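Local coordinates for protein adenosyl-chloride synthase (Thermotoga maritima, PDB 2ZBV) that binds adenosine and, as a member of the SAM hydrolase and SAM-dependent halogenase family, probably cleaves S-adenosyl-L-methionine, at residues I22-P27 with L116-N121; V49-S54 with E101-A106; L55-P58 with V62-V65; V79-T82 with Q86-V89. One frame throughout, in Å; residues are numbered along the deposited sequence.

Contact 1 (I22-P27 with L116-N121); sequences IKRINP and LFYKKN
Tyr118 OH is hydrogen-bonded to OD1 of Asp56 of the second subunit, and Arg24 NH1 comes in beside it, 3.3 Å from the same Tyr118 OH. That guanidinium nitrogen has its own partner on the neighbour, a hydrogen bond, weak in the equivalent interface, to the backbone O of Asp56 of the second subunit. One foreign residue therefore faces both polar ends, its carboxylate taking the tyrosine and its carbonyl the arginine. Within the chain, NH1 of Arg24 is the atom that meets the phenol, at the ring edge near its plane, while Tyr118 CE1, 3.8 Å from Arg24 NH1, lies over one face of the guanidinium. The two planes are turned 70° apart. A kink in the arginine chain at chi3 (70°) swings the guanidinium round to the phenol. Tyr118 points its ring at the helix end because its CG stands opposite the backbone N (chi1 161°). Lys119 CG lies over one face of that ring, 3.7 Å above its plane and offset toward the rim, and backbone bonds to Asp130 tie Tyr118 to helix 127-140. Leu55 of the second subunit packs on Tyr118 and its Pro58 on Arg24. The C-terminal end of helix 14-25 and the loop between strand 105-110 and helix 127-140 of the N-terminal domain thus form one polar patch of the subunit interface in the three-chain assembly.

Contact 2 (V49-S54 with E101-A106); sequences VLYRAS and EEYGVA
Tyr51 lays one face of its ring against the aliphatic part of Glu102. CG of Glu102 stands 3.7 Å from the centroid of the Tyr51 ring and 17° off the ring normal, a CH-pi contact, and CB of Glu102 comes still closer to the rim, 3.4 Å from Tyr51 CE1. A bend at chi2 (-62°) folds the glutamate chain over the phenol. On the same ring, Tyr51 CE1 lies 3.7 Å from Tyr103 CZ; the two aromatic planes are inclined at 57°, with centroids 5.4 Å apart. Beyond that pair, the hydroxyl of Ser54 meets the other tyrosine: Ser54 OG lies in the plane of the Tyr103 ring, 2.6 Å from Tyr103 OH. Ser54 OG donates to Tyr51 O of its own helix, 2.5 Å away.

Further out, Val98 and Val99 pack on Tyr51, while Leu55 and Asn84 touch Tyr103, directly after which Gly104 turns the chain from helix 97-103 into strand 105-110. Cut back to an alanine, Tyr51 would no longer offer the Glu102 methylenes an aromatic face, and Tyr103 would probably be freer to tilt. Helices 43-54 and 97-103 thus meet through a glutamate that offers carbon rather than charge, and a serine hydroxyl that is committed to its own helix carbonyl while Tyr103 OH stands close by.

Contact 3 (L55-P58 with V62-V65); sequences LDFP and VFLV
Phe57 and Phe63 close the turn that leads out of helix 43-54 into strand 62-66, the last leg of a beta-alpha-beta crossover that starts at strand 31-33 and passes over the parallel strand 2-6. The aromatic contact is edge-to-face: the edge of Phe63 is directed at the face of Phe57, with planes at 68° and centroids 5.2 Å apart. Phe63 CE1 comes in over the ring, 3.8 Å above the Phe57 plane and displaced toward its rim. Phe63 gets there because its CG lies opposite the carbonyl carbon (chi1 -67°), which carries the ring off the strand toward the loop.

The remaining packing comes mostly from outside the two segments. Leu50 and Ser54 of helix 43-54 lie against Phe63, and its ring meets that of Phe88 with the two planes at only about 10°, so the two rings, on neighbouring strands, lie nearly parallel. Phe57 is buried as well, with Gln86 on it and Ala20 of the third subunit packed against it.

Polar links sit at the margins. Asp56 OD2 makes a salt bridge to Arg129 of the third subunit, so the loop serves the trimer as well as the fold. At the centre is a plain hydrocarbon meeting: Phe63 CZ lies 3.6 Å from Phe57 CB and 3.7 Å from Phe57 CG.

Contact 4 (V79-T82 with Q86-V89); sequences VMKT and QYFV
Met80 and Phe88 form the antiparallel hydrogen-bonded pair of this contact, with a backbone bond each way: Met80 N to Phe88 O at 2.8 Å, and Phe88 N to Met80 O at 2.9 Å. A third bond, Thr82 N to Gln86 O, is nearly straight at 167° and closes the ladder toward the turn. Lys81 with Tyr87, between these rungs, and Val79 with Val89, beyond Met80 and Phe88, are non-hydrogen-bonded pairs, close enough for CA-H...O contacts; in one, Val79 CA is 3.1 Å from Phe88 O.

Among the side chains, Lys81 and Tyr87 run alongside each other, pointing the same way. CG of the extended lysine is 3.5 Å from Tyr87 CE1, and Lys81 CE rests 3.7 Å from Tyr87 OH. With a serine in place of Tyr87, the lysine chain is likely to lose the ring and phenol oxygen its methylenes lie along and to swing more freely. Val79 and Val89, on that same face, meet at their CG2 methyls. On the other face, Thr82 OG1 reaches the edge of the Phe88 ring in its plane, 3.4 Å from CE2 of Phe88, while its hydrogen-bond partner is Asn84. Met80 is a selenomethionine here, packed against Ala100 of helix 97-103. Together the two strands make a beta hairpin in the mixed sheet: strand 87-91 lies parallel to 62-66, and strand 77-82 runs antiparallel at its other side.

From the N terminus, helix 14-25 opens contact 1, whose other half arrives only after 88 intervening residues; the other three contacts all fall within that span. Helix 43-54 then begins contact 2, and contacts 3 and 4 follow in series before residues 101-106 complete it. Nothing crosses. Contact 3 joins the helix exit to strand 62-66, and contact 4 pairs strands 77-82 and 87-91. Backbone bonds merge them: Phe63 pairs with Tyr87 and Val89, and Ala106 N reaches Lys81 O at 2.8 Å, so contacts 2, 3 and 4 share one sheet. Contact 1 joins the end of helix 14-25 to the loop before helix 127-140 and touches only contact 3, where Ile22 meets Leu64.

Contact 1 (I22-P27 with L116-N121)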
loop_
_atom_site.group_PDB
_atom_site.type_symbol
_atom_site.label_atom_id
_atom_site.label_comp_id
_atom_site.label_asym_id
_atom_site.label_seq_id
_atom_site.Cartn_x
_atom_site.Cartn_y
_atom_site.Cartn_z
ATOM N N ILE A 22 3.700 15.598 -8.966
ATOM C CA ILE A 22 2.389 16.219 -8.882
ATOM C C ILE A 22 2.363 17.304 -7.806
ATOM O O ILE A 22 1.901 18.420 -8.052
ATOM C CB ILE A 22 1.301 15.170 -8.559
ATOM C CG1 ILE A 22 1.161 14.197 -9.732
ATOM C CG2 ILE A 22 -0.037 15.873 -8.255
ATOM C CD1 ILE A 22 0.165 13.076 -9.480
ATOM N N LYS A 23 2.873 16.969 -6.623
ATOM C CA LYS A 23 2.901 17.891 -5.490
ATOM C C LYS A 23 3.848 19.074 -5.677
ATOM O O LYS A 23 3.714 20.096 -4.999
ATOM C CB LYS A 23 3.283 17.137 -4.215
ATOM C CG LYS A 23 2.202 16.204 -3.696
ATOM C CD LYS A 23 1.019 16.994 -3.154
ATOM C CE LYS A 23 0.042 16.096 -2.414
ATOM N NZ LYS A 23 -1.006 16.900 -1.725
ATOM N N ARG A 24 4.814 18.924 -6.578
ATOM C CA ARG A 24 5.759 20.001 -6.855
ATOM C C ARG A 24 5.004 21.020 -7.691
ATOM O O ARG A 24 5.166 22.228 -7.515
ATOM C CB ARG A 24 6.979 19.477 -7.628
ATOM C CG ARG A 24 7.856 18.529 -6.820
ATOM C CD ARG A 24 8.996 17.916 -7.640
ATOM N NE ARG A 24 10.017 18.906 -7.977
ATOM C CZ ARG A 24 11.208 18.615 -8.496
ATOM N NH1 ARG A 24 11.544 17.354 -8.745
ATOM N NH2 ARG A 24 12.068 19.590 -8.765
ATOM N N ILE A 25 4.168 20.516 -8.593
ATOM C CA ILE A 25 3.366 21.369 -9.457
ATOM C C ILE A 25 2.242 22.016 -8.654
ATOM O O ILE A 25 2.032 23.222 -8.733
ATOM C CB ILE A 25 2.761 20.562 -10.612
ATOM C CG1 ILE A 25 3.865 20.177 -11.595
ATOM C CG2 ILE A 25 1.683 21.371 -11.318
ATOM C CD1 ILE A 25 3.379 19.322 -12.727
ATOM N N ASN A 26 1.533 21.208 -7.874
ATOM C CA ASN A 26 0.437 21.703 -7.051
ATOM C C ASN A 26 0.534 21.125 -5.642
ATOM O O ASN A 26 0.109 19.999 -5.391
ATOM C CB ASN A 26 -0.907 21.315 -7.664
ATOM C CG ASN A 26 -2.089 21.804 -6.837
ATOM O OD1 ASN A 26 -3.232 21.407 -7.071
ATOM N ND2 ASN A 26 -1.816 22.674 -5.865
ATOM N N PRO A 27 1.093 21.897 -4.701
ATOM C CA PRO A 27 1.228 21.423 -3.320
ATOM C C PRO A 27 -0.115 21.113 -2.677
ATOM O O PRO A 27 -0.183 20.398 -1.678
ATOM C CB PRO A 27 1.943 22.582 -2.625
ATOM C CG PRO A 27 2.746 23.201 -3.735
ATOM C CD PRO A 27 1.759 23.199 -4.880
ATOM N N LEU A 116 3.719 21.370 -20.573
ATOM C CA LEU A 116 3.063 20.761 -19.424
ATOM C C LEU A 116 3.896 19.624 -18.825
ATOM O O LEU A 116 3.607 19.142 -17.722
ATOM C CB LEU A 116 1.694 20.224 -19.844
ATOM C CG LEU A 116 0.758 21.256 -20.491
ATOM C CD1 LEU A 116 -0.513 20.565 -20.979
ATOM C CD2 LEU A 116 0.428 22.354 -19.482
ATOM N N PHE A 117 4.936 19.211 -19.543
ATOM C CA PHE A 117 5.792 18.109 -19.099
ATOM C C PHE A 117 6.640 18.437 -17.883
ATOM O O PHE A 117 6.891 19.601 -17.583
ATOM C CB PHE A 117 6.716 17.657 -20.245
ATOM C CG PHE A 117 5.984 17.141 -21.459
ATOM C CD1 PHE A 117 4.593 17.084 -21.489
ATOM C CD2 PHE A 117 6.693 16.693 -22.566
ATOM C CE1 PHE A 117 3.918 16.585 -22.597
ATOM C CE2 PHE A 117 6.030 16.191 -23.683
ATOM C CZ PHE A 117 4.639 16.135 -23.699
ATOM N N TYR A 118 7.079 17.393 -17.188
ATOM C CA TYR A 118 7.924 17.532 -16.007
ATOM C C TYR A 118 9.354 17.787 -16.481
ATOM O O TYR A 118 10.121 18.485 -15.823
ATOM C CB TYR A 118 7.831 16.253 -15.158
ATOM C CG TYR A 118 8.941 16.023 -14.148
ATOM C CD1 TYR A 118 9.242 16.967 -13.167
ATOM C CD2 TYR A 118 9.668 14.829 -14.157
ATOM C CE1 TYR A 118 10.248 16.722 -12.209
ATOM C CE2 TYR A 118 10.664 14.574 -13.219
ATOM C CZ TYR A 118 10.950 15.521 -12.247
ATOM O OH TYR A 118 11.928 15.247 -11.316
ATOM N N LYS A 119 9.704 17.226 -17.634
ATOM C CA LYS A 119 11.035 17.425 -18.198
ATOM C C LYS A 119 10.979 17.717 -19.688
ATOM O O LYS A 119 10.105 17.222 -20.395
ATOM C CB LYS A 119 11.924 16.206 -17.938
ATOM C CG LYS A 119 12.305 16.066 -16.476
ATOM C CD LYS A 119 13.503 15.157 -16.263
ATOM C CE LYS A 119 13.195 13.715 -16.585
ATOM N NZ LYS A 119 14.281 12.854 -16.048
ATOM N N LYS A 120 11.919 18.532 -20.152
ATOM C CA LYS A 120 11.997 18.908 -21.557
ATOM C C LYS A 120 12.143 17.663 -22.424
ATOM O O LYS A 120 11.519 17.547 -23.476
ATOM C CB LYS A 120 13.186 19.849 -21.774
ATOM C CG LYS A 120 13.302 20.407 -23.186
ATOM C CD LYS A 120 14.405 21.458 -23.275
ATOM C CE LYS A 120 15.768 20.875 -22.906
ATOM N NZ LYS A 120 16.856 21.900 -22.957
ATOM N N ASN A 121 12.972 16.731 -21.966
ATOM C CA ASN A 121 13.205 15.476 -22.675
ATOM C C ASN A 121 12.728 14.317 -21.802
ATOM O O ASN A 121 13.464 13.826 -20.947
ATOM C CB ASN A 121 14.699 15.307 -22.980
ATOM C CG ASN A 121 15.209 16.312 -23.998
ATOM O OD1 ASN A 121 16.364 16.733 -23.937
ATOM N ND2 ASN A 121 14.355 16.687 -24.950
#

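Contact 2 (V49-S54 with E101-A106)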
loop_
_atom_site.group_PDB
_atom_site.type_symbol
_atom_site.label_atom_id
_atom_site.label_comp_id
_atom_site.label_asym_id
_atom_site.label_seq_id
_atom_site.Cartn_x
_atom_site.Cartn_y
_atom_site.Cartn_z
ATOM N N VAL A 49 -11.453 -1.841 -13.448
ATOM C CA VAL A 49 -11.235 -1.222 -12.134
ATOM C C VAL A 49 -11.459 0.291 -12.208
ATOM O O VAL A 49 -12.048 0.888 -11.309
ATOM C CB VAL A 49 -9.792 -1.467 -11.609
ATOM C CG1 VAL A 49 -9.584 -0.691 -10.309
ATOM C CG2 VAL A 49 -9.564 -2.969 -11.347
ATOM N N LEU A 50 -10.982 0.902 -13.287
ATOM C CA LEU A 50 -11.126 2.346 -13.488
ATOM C C LEU A 50 -12.594 2.757 -13.505
ATOM O O LEU A 50 -13.011 3.661 -12.785
ATOM C CB LEU A 50 -10.485 2.755 -14.814
ATOM C CG LEU A 50 -10.702 4.214 -15.221
ATOM C CD1 LEU A 50 -9.989 5.126 -14.233
ATOM C CD2 LEU A 50 -10.164 4.430 -16.642
ATOM N N TYR A 51 -13.383 2.093 -14.336
ATOM C CA TYR A 51 -14.800 2.429 -14.406
ATOM C C TYR A 51 -15.494 2.282 -13.050
ATOM O O TYR A 51 -16.131 3.210 -12.563
ATOM C CB TYR A 51 -15.507 1.552 -15.433
ATOM C CG TYR A 51 -17.008 1.685 -15.362
ATOM C CD1 TYR A 51 -17.632 2.908 -15.615
ATOM C CD2 TYR A 51 -17.806 0.599 -15.000
ATOM C CE1 TYR A 51 -19.015 3.047 -15.508
ATOM C CE2 TYR A 51 -19.193 0.729 -14.887
ATOM C CZ TYR A 51 -19.786 1.953 -15.142
ATOM O OH TYR A 51 -21.147 2.086 -15.017
ATOM N N ARG A 52 -15.364 1.113 -12.438
ATOM C CA ARG A 52 -16.005 0.876 -11.150
ATOM C C ARG A 52 -15.602 1.874 -10.074
ATOM O O ARG A 52 -16.451 2.367 -9.333
ATOM C CB ARG A 52 -15.746 -0.569 -10.718
ATOM C CG ARG A 52 -16.306 -1.521 -11.760
ATOM C CD ARG A 52 -16.100 -2.981 -11.485
ATOM N NE ARG A 52 -16.488 -3.733 -12.678
ATOM C CZ ARG A 52 -16.726 -5.039 -12.704
ATOM N NH1 ARG A 52 -16.621 -5.758 -11.594
ATOM N NH2 ARG A 52 -17.063 -5.621 -13.848
ATOM N N ALA A 53 -14.321 2.203 -9.991
ATOM C CA ALA A 53 -13.900 3.176 -8.988
ATOM C C ALA A 53 -14.423 4.580 -9.308
ATOM O O ALA A 53 -14.796 5.324 -8.397
ATOM C CB ALA A 53 -12.392 3.209 -8.889
ATOM N N SER A 54 -14.447 4.935 -10.596
ATOM C CA SER A 54 -14.890 6.267 -11.031
ATOM C C SER A 54 -16.325 6.579 -10.644
ATOM O O SER A 54 -16.704 7.747 -10.540
ATOM C CB SER A 54 -14.746 6.424 -12.554
ATOM O OG SER A 54 -15.672 5.614 -13.257
ATOM N N GLU A 101 -17.268 3.804 -22.983
ATOM C CA GLU A 101 -18.492 3.108 -23.356
ATOM C C GLU A 101 -19.652 3.367 -22.399
ATOM O O GLU A 101 -20.794 3.530 -22.833
ATOM C CB GLU A 101 -18.218 1.601 -23.442
ATOM C CG GLU A 101 -19.452 0.731 -23.658
ATOM C CD GLU A 101 -20.109 0.946 -25.014
ATOM O OE1 GLU A 101 -21.149 0.303 -25.279
ATOM O OE2 GLU A 101 -19.588 1.751 -25.818
ATOM N N GLU A 102 -19.362 3.417 -21.103
ATOM C CA GLU A 102 -20.395 3.628 -20.095
ATOM C C GLU A 102 -20.844 5.071 -19.908
ATOM O O GLU A 102 -22.025 5.334 -19.675
ATOM C CB GLU A 102 -19.925 3.086 -18.746
ATOM C CG GLU A 102 -19.642 1.592 -18.725
ATOM C CD GLU A 102 -20.871 0.755 -19.024
ATOM O OE1 GLU A 102 -21.958 1.080 -18.499
ATOM O OE2 GLU A 102 -20.748 -0.237 -19.775
ATOM N N TYR A 103 -19.909 6.011 -19.998
ATOM C CA TYR A 103 -20.248 7.414 -19.795
ATOM C C TYR A 103 -20.429 8.219 -21.079
ATOM O O TYR A 103 -21.032 9.287 -21.058
ATOM C CB TYR A 103 -19.171 8.115 -18.955
ATOM C CG TYR A 103 -18.914 7.543 -17.574
ATOM C CD1 TYR A 103 -19.968 7.176 -16.732
ATOM C CD2 TYR A 103 -17.614 7.450 -17.077
ATOM C CE1 TYR A 103 -19.727 6.739 -15.426
ATOM C CE2 TYR A 103 -17.361 7.014 -15.773
ATOM C CZ TYR A 103 -18.421 6.667 -14.953
ATOM O OH TYR A 103 -18.176 6.305 -13.647
ATOM N N GLY A 104 -19.894 7.720 -22.187
ATOM C CA GLY A 104 -19.986 8.460 -23.431
ATOM C C GLY A 104 -18.804 9.416 -23.512
ATOM O O GLY A 104 -18.388 9.986 -22.504
ATOM N N VAL A 105 -18.267 9.601 -24.712
ATOM C CA VAL A 105 -17.113 10.470 -24.912
ATOM C C VAL A 105 -17.513 11.878 -25.335
ATOM O O VAL A 105 -18.183 12.066 -26.350
ATOM C CB VAL A 105 -16.172 9.887 -25.986
ATOM C CG1 VAL A 105 -14.944 10.771 -26.138
ATOM C CG2 VAL A 105 -15.775 8.464 -25.607
ATOM N N ALA A 106 -17.088 12.868 -24.557
ATOM C CA ALA A 106 -17.403 14.253 -24.863
ATOM C C ALA A 106 -16.304 14.887 -25.716
ATOM O O ALA A 106 -16.583 15.640 -26.649
ATOM C CB ALA A 106 -17.583 15.043 -23.569
#

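Contact 3 (L55-P58 with V62-V65)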
loop_
_atom_site.group_PDB
_atom_site.type_symbol
_atom_site.label_atom_id
_atom_site.label_comp_id
_atom_site.label_asym_id
_atom_site.label_seq_id
_atom_site.Cartn_x
_atom_site.Cartn_y
_atom_site.Cartn_z
ATOM N N LEU A 55 -17.121 5.534 -10.441
ATOM C CA LEU A 55 -18.513 5.703 -10.055
ATOM C C LEU A 55 -18.631 6.405 -8.703
ATOM O O LEU A 55 -19.650 7.037 -8.409
ATOM C CB LEU A 55 -19.208 4.341 -9.980
ATOM C CG LEU A 55 -19.556 3.652 -11.300
ATOM C CD1 LEU A 55 -19.992 2.221 -11.006
ATOM C CD2 LEU A 55 -20.673 4.421 -12.017
ATOM N N ASP A 56 -17.597 6.293 -7.878
ATOM C CA ASP A 56 -17.644 6.920 -6.561
ATOM C C ASP A 56 -16.878 8.245 -6.438
ATOM O O ASP A 56 -16.840 8.849 -5.370
ATOM C CB ASP A 56 -17.186 5.913 -5.502
ATOM C CG ASP A 56 -18.183 4.761 -5.332
ATOM O OD1 ASP A 56 -19.365 5.057 -5.083
ATOM O OD2 ASP A 56 -17.796 3.574 -5.448
ATOM N N PHE A 57 -16.263 8.687 -7.531
ATOM C CA PHE A 57 -15.542 9.962 -7.544
ATOM C C PHE A 57 -16.508 11.003 -8.107
ATOM O O PHE A 57 -17.347 10.691 -8.947
ATOM C CB PHE A 57 -14.287 9.874 -8.421
ATOM C CG PHE A 57 -13.106 9.241 -7.732
ATOM C CD1 PHE A 57 -12.082 10.029 -7.220
ATOM C CD2 PHE A 57 -13.020 7.858 -7.596
ATOM C CE1 PHE A 57 -10.982 9.455 -6.582
ATOM C CE2 PHE A 57 -11.924 7.267 -6.957
ATOM C CZ PHE A 57 -10.899 8.069 -6.448
ATOM N N PRO A 58 -16.404 12.259 -7.649
ATOM C CA PRO A 58 -17.297 13.315 -8.130
ATOM C C PRO A 58 -16.962 13.850 -9.517
ATOM O O PRO A 58 -15.899 13.562 -10.071
ATOM C CB PRO A 58 -17.153 14.387 -7.056
ATOM C CG PRO A 58 -15.689 14.295 -6.722
ATOM C CD PRO A 58 -15.479 12.778 -6.623
ATOM N N VAL A 62 -10.013 14.269 -11.949
ATOM C CA VAL A 62 -9.039 13.981 -12.995
ATOM C C VAL A 62 -8.407 12.632 -12.639
ATOM O O VAL A 62 -7.870 12.466 -11.552
ATOM C CB VAL A 62 -7.918 15.045 -13.051
ATOM C CG1 VAL A 62 -6.845 14.606 -14.039
ATOM C CG2 VAL A 62 -8.494 16.404 -13.479
ATOM N N PHE A 63 -8.484 11.674 -13.554
ATOM C CA PHE A 63 -7.922 10.351 -13.321
ATOM C C PHE A 63 -6.587 10.160 -14.037
ATOM O O PHE A 63 -6.473 10.393 -15.239
ATOM C CB PHE A 63 -8.908 9.276 -13.787
ATOM C CG PHE A 63 -10.167 9.206 -12.961
ATOM C CD1 PHE A 63 -10.228 8.407 -11.821
ATOM C CD2 PHE A 63 -11.296 9.941 -13.326
ATOM C CE1 PHE A 63 -11.398 8.335 -11.049
ATOM C CE2 PHE A 63 -12.475 9.878 -12.561
ATOM C CZ PHE A 63 -12.519 9.069 -11.418
ATOM N N LEU A 64 -5.578 9.746 -13.284
ATOM C CA LEU A 64 -4.250 9.492 -13.839
ATOM C C LEU A 64 -4.167 7.977 -13.966
ATOM O O LEU A 64 -4.010 7.281 -12.970
ATOM C CB LEU A 64 -3.187 10.017 -12.883
ATOM C CG LEU A 64 -1.713 9.747 -13.205
ATOM C CD1 LEU A 64 -1.357 10.212 -14.611
ATOM C CD2 LEU A 64 -0.883 10.482 -12.163
ATOM N N VAL A 65 -4.299 7.475 -15.191
ATOM C CA VAL A 65 -4.312 6.038 -15.427
ATOM C C VAL A 65 -3.122 5.602 -16.265
ATOM O O VAL A 65 -3.065 5.871 -17.462
ATOM C CB VAL A 65 -5.614 5.629 -16.146
ATOM C CG1 VAL A 65 -5.743 4.104 -16.186
ATOM C CG2 VAL A 65 -6.806 6.269 -15.443
#

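Contact 4 (V79-T82 with Q86-V89)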
loop_
_atom_site.group_PDB
_atom_site.type_symbol
_atom_site.label_atom_id
_atom_site.label_comp_id
_atom_site.label_asym_id
_atom_site.label_seq_id
_atom_site.Cartn_x
_atom_site.Cartn_y
_atom_site.Cartn_z
ATOM N N VAL A 79 -5.933 12.593 -23.362
ATOM C CA VAL A 79 -6.733 13.079 -22.239
ATOM C C VAL A 79 -8.169 13.029 -22.756
ATOM O O VAL A 79 -8.495 13.656 -23.768
ATOM C CB VAL A 79 -6.406 14.537 -21.829
ATOM C CG1 VAL A 79 -7.375 14.983 -20.748
ATOM C CG2 VAL A 79 -4.980 14.647 -21.307
HETATM N N MSE A 80 -9.017 12.270 -22.069
HETATM C CA MSE A 80 -10.410 12.116 -22.473
HETATM C C MSE A 80 -11.356 12.771 -21.478
HETATM O O MSE A 80 -11.098 12.791 -20.267
HETATM C CB MSE A 80 -10.755 10.622 -22.606
HETATM C CG MSE A 80 -12.208 10.317 -22.997
HETATM SE SE MSE A 80 -12.702 8.460 -22.764
HETATM C CE MSE A 80 -12.117 7.781 -24.452
ATOM N N LYS A 81 -12.436 13.339 -22.002
ATOM C CA LYS A 81 -13.454 13.961 -21.169
ATOM C C LYS A 81 -14.725 13.176 -21.447
ATOM O O LYS A 81 -15.152 13.050 -22.598
ATOM C CB LYS A 81 -13.664 15.428 -21.539
ATOM C CG LYS A 81 -14.678 16.140 -20.651
ATOM C CD LYS A 81 -15.004 17.531 -21.184
ATOM C CE LYS A 81 -16.139 18.177 -20.400
ATOM N NZ LYS A 81 -16.626 19.432 -21.067
ATOM N N THR A 82 -15.309 12.617 -20.397
ATOM C CA THR A 82 -16.524 11.837 -20.543
ATOM C C THR A 82 -17.732 12.727 -20.294
ATOM O O THR A 82 -17.633 13.757 -19.623
ATOM C CB THR A 82 -16.520 10.626 -19.582
ATOM O OG1 THR A 82 -16.091 11.040 -18.283
ATOM C CG2 THR A 82 -15.580 9.560 -20.099
ATOM N N GLN A 86 -15.952 13.938 -16.208
ATOM C CA GLN A 86 -14.740 13.456 -15.552
ATOM C C GLN A 86 -13.602 13.458 -16.571
ATOM O O GLN A 86 -13.837 13.339 -17.777
ATOM C CB GLN A 86 -14.942 12.051 -14.978
ATOM C CG GLN A 86 -15.890 12.016 -13.793
ATOM C CD GLN A 86 -15.935 10.658 -13.125
ATOM O OE1 GLN A 86 -15.956 9.631 -13.797
ATOM N NE2 GLN A 86 -15.965 10.649 -11.792
ATOM N N TYR A 87 -12.373 13.579 -16.083
ATOM C CA TYR A 87 -11.212 13.621 -16.966
ATOM C C TYR A 87 -10.272 12.434 -16.775
ATOM O O TYR A 87 -10.035 12.000 -15.646
ATOM C CB TYR A 87 -10.463 14.932 -16.742
ATOM C CG TYR A 87 -11.319 16.149 -17.021
ATOM C CD1 TYR A 87 -11.495 16.618 -18.325
ATOM C CD2 TYR A 87 -11.983 16.811 -15.987
ATOM C CE1 TYR A 87 -12.313 17.720 -18.595
ATOM C CE2 TYR A 87 -12.807 17.914 -16.245
ATOM C CZ TYR A 87 -12.967 18.362 -17.552
ATOM O OH TYR A 87 -13.784 19.442 -17.817
ATOM N N PHE A 88 -9.741 11.924 -17.889
ATOM C CA PHE A 88 -8.833 10.775 -17.872
ATOM C C PHE A 88 -7.558 11.017 -18.659
ATOM O O PHE A 88 -7.591 11.207 -19.875
ATOM C CB PHE A 88 -9.532 9.545 -18.441
ATOM C CG PHE A 88 -10.789 9.179 -17.713
ATOM C CD1 PHE A 88 -10.761 8.263 -16.663
ATOM C CD2 PHE A 88 -11.996 9.795 -18.036
ATOM C CE1 PHE A 88 -11.922 7.968 -15.938
ATOM C CE2 PHE A 88 -13.164 9.505 -17.317
ATOM C CZ PHE A 88 -13.125 8.592 -16.267
ATOM N N VAL A 89 -6.440 11.007 -17.944
ATOM C CA VAL A 89 -5.118 11.191 -18.521
ATOM C C VAL A 89 -4.529 9.786 -18.647
ATOM O O VAL A 89 -4.255 9.132 -17.635
ATOM C CB VAL A 89 -4.246 12.038 -17.586
ATOM C CG1 VAL A 89 -2.849 12.223 -18.185
ATOM C CG2 VAL A 89 -4.927 13.379 -17.338
#